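Local coordinates for protein phosphoribosylaminoimidazole-succinocarboxamide synthase (Thermotoga maritima, PDB 1KUT) that catalyses the ATP-dependent joining of L-aspartate to carboxyaminoimidazole ribonucleotide, giving the succinocarboxamide intermediate SAICAR of de novo purine biosynthesis, at residues B[150-155]-B[164-169]. Numbering follows the deposited sequence.
Sequences KITLAL and FELWDI
Leu-155 and Thr-152 of the long helix 138-160 pack against Leu-166 and Ile-169 of strand 164-175 in a buried, largely apolar contact between the helix and the sheet strand that follows it. The two short segments run nearly antiparallel, at 157°, with their axes 9.7 Å apart at closest approach, and no hydrogen bond passes between them. Leu-155 directs its CB toward the strand, and its CD1 methyl meets CD1 of Ile-169 at 3.7 Å, the two side chains crossing at about a right angle. With CG1 anti to the backbone N (chi1 177°) and the chain extended beyond it, Ile-169 carries CD1 to this meeting point. Its other branch, CG2, lies 3.9 Å from OG1 of Thr-152; that hydroxyl is hydrogen-bonded to Ala-148 O, one turn back along the helix, and to Tyr-171 OH, farther along the strand. Leu-166 brings one methyl to the helix: CD2 sits 3.8 Å from the backbone O of Thr-152 and 4.2 Å from CB of Leu-155. Phe-192 of the adjoining strand 192-196 touches both Leu-166 and Ile-169, while Leu-50 and Leu-54 of helix 39-55 touch Leu-155. The apolar packing thus continues past both segments, as is typical of an alpha/beta layer in which the chain leaves a helix, turns back through a short connection and enters the antiparallel sheet on which that helix packs, here in the SAICAR synthetase fold.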
loop_
_atom_site.group_PDB
_atom_site.type_symbol
_atom_site.label_atom_id
_atom_site.label_comp_id
_atom_site.label_asym_id
_atom_site.label_seq_id
_atom_site.Cartn_x
_atom_site.Cartn_y
_atom_site.Cartn_z
ATOM N N LYS B 150 14.570 -1.210 -13.884
ATOM C CA LYS B 150 15.512 -1.445 -14.976
ATOM C C LYS B 150 14.735 -1.557 -16.295
ATOM O O LYS B 150 14.991 -0.830 -17.255
ATOM C CB LYS B 150 16.268 -2.750 -14.733
ATOM C CG LYS B 150 17.261 -3.117 -15.831
ATOM C CD LYS B 150 18.678 -2.762 -15.434
ATOM C CE LYS B 150 19.016 -3.444 -14.124
ATOM N NZ LYS B 150 18.594 -4.877 -14.201
ATOM N N ILE B 151 13.788 -2.484 -16.322
ATOM C CA ILE B 151 12.967 -2.719 -17.501
ATOM C C ILE B 151 12.235 -1.455 -17.919
ATOM O O ILE B 151 12.186 -1.112 -19.093
ATOM C CB ILE B 151 11.918 -3.818 -17.222
ATOM C CG1 ILE B 151 12.605 -5.164 -17.029
ATOM C CG2 ILE B 151 10.921 -3.907 -18.371
ATOM C CD1 ILE B 151 11.662 -6.244 -16.521
ATOM N N THR B 152 11.665 -0.766 -16.942
ATOM C CA THR B 152 10.914 0.452 -17.197
ATOM C C THR B 152 11.767 1.501 -17.876
ATOM O O THR B 152 11.325 2.132 -18.836
ATOM C CB THR B 152 10.340 1.006 -15.889
ATOM O OG1 THR B 152 9.522 -0.000 -15.290
ATOM C CG2 THR B 152 9.503 2.243 -16.141
ATOM N N LEU B 153 12.986 1.696 -17.386
ATOM C CA LEU B 153 13.880 2.664 -18.001
ATOM C C LEU B 153 14.324 2.190 -19.401
ATOM O O LEU B 153 14.350 2.970 -20.353
ATOM C CB LEU B 153 15.094 2.906 -17.088
ATOM C CG LEU B 153 14.994 4.082 -16.095
ATOM C CD1 LEU B 153 13.540 4.585 -15.952
ATOM C CD2 LEU B 153 15.556 3.639 -14.748
ATOM N N ALA B 154 14.658 0.913 -19.527
ATOM C CA ALA B 154 15.066 0.371 -20.824
ATOM C C ALA B 154 13.958 0.582 -21.847
ATOM O O ALA B 154 14.229 0.941 -22.995
ATOM C CB ALA B 154 15.364 -1.105 -20.703
ATOM N N LEU B 155 12.710 0.357 -21.429
ATOM C CA LEU B 155 11.556 0.517 -22.315
ATOM C C LEU B 155 11.291 1.984 -22.594
ATOM O O LEU B 155 10.863 2.360 -23.691
ATOM C CB LEU B 155 10.303 -0.122 -21.702
ATOM C CG LEU B 155 10.219 -1.639 -21.740
ATOM C CD1 LEU B 155 8.889 -2.102 -21.157
ATOM C CD2 LEU B 155 10.354 -2.096 -23.190
ATOM N N PHE B 164 7.721 9.009 -28.090
ATOM C CA PHE B 164 6.542 8.570 -27.368
ATOM C C PHE B 164 7.024 8.448 -25.944
ATOM O O PHE B 164 8.158 8.023 -25.714
ATOM C CB PHE B 164 6.051 7.217 -27.858
ATOM C CG PHE B 164 5.123 7.306 -29.023
ATOM C CD1 PHE B 164 5.596 7.151 -30.323
ATOM C CD2 PHE B 164 3.768 7.561 -28.822
ATOM C CE1 PHE B 164 4.727 7.246 -31.408
ATOM C CE2 PHE B 164 2.897 7.660 -29.894
ATOM C CZ PHE B 164 3.374 7.500 -31.192
ATOM N N GLU B 165 6.187 8.838 -24.989
ATOM C CA GLU B 165 6.584 8.747 -23.599
ATOM C C GLU B 165 5.775 7.754 -22.795
ATOM O O GLU B 165 4.540 7.699 -22.860
ATOM C CB GLU B 165 6.559 10.120 -22.933
ATOM C CG GLU B 165 5.402 11.003 -23.324
ATOM C CD GLU B 165 5.437 12.329 -22.582
ATOM O OE1 GLU B 165 6.523 12.960 -22.545
ATOM O OE2 GLU B 165 4.382 12.734 -22.041
ATOM N N LEU B 166 6.519 6.952 -22.042
ATOM C CA LEU B 166 5.957 5.918 -21.202
ATOM C C LEU B 166 5.492 6.532 -19.901
ATOM O O LEU B 166 6.296 7.035 -19.129
ATOM C CB LEU B 166 7.022 4.857 -20.936
ATOM C CG LEU B 166 6.575 3.662 -20.111
ATOM C CD1 LEU B 166 5.349 3.023 -20.758
ATOM C CD2 LEU B 166 7.730 2.675 -20.010
ATOM N N TRP B 167 4.186 6.497 -19.659
ATOM C CA TRP B 167 3.630 7.061 -18.438
ATOM C C TRP B 167 3.789 6.130 -17.248
ATOM O O TRP B 167 4.266 6.529 -16.182
ATOM C CB TRP B 167 2.164 7.372 -18.661
ATOM C CG TRP B 167 1.977 8.610 -19.411
ATOM C CD1 TRP B 167 2.755 9.076 -20.438
ATOM C CD2 TRP B 167 0.938 9.575 -19.219
ATOM N NE1 TRP B 167 2.260 10.277 -20.896
ATOM C CE2 TRP B 167 1.146 10.606 -20.166
ATOM C CE3 TRP B 167 -0.151 9.673 -18.340
ATOM C CZ2 TRP B 167 0.302 11.715 -20.254
ATOM C CZ3 TRP B 167 -0.982 10.768 -18.432
ATOM C CH2 TRP B 167 -0.753 11.777 -19.382
ATOM N N ASP B 168 3.353 4.892 -17.436
ATOM C CA ASP B 168 3.449 3.858 -16.419
ATOM C C ASP B 168 3.223 2.507 -17.073
ATOM O O ASP B 168 2.754 2.420 -18.213
ATOM C CB ASP B 168 2.446 4.078 -15.294
ATOM C CG ASP B 168 1.034 4.189 -15.790
ATOM O OD1 ASP B 168 0.690 3.477 -16.757
ATOM O OD2 ASP B 168 0.259 4.977 -15.197
ATOM N N ILE B 169 3.546 1.448 -16.343
ATOM C CA ILE B 169 3.440 0.114 -16.886
ATOM C C ILE B 169 3.337 -0.855 -15.726
ATOM O O ILE B 169 3.857 -0.588 -14.655
ATOM C CB ILE B 169 4.712 -0.169 -17.750
ATOM C CG1 ILE B 169 4.703 -1.593 -18.297
ATOM C CG2 ILE B 169 5.970 0.059 -16.919
ATOM C CD1 ILE B 169 5.703 -1.795 -19.377
#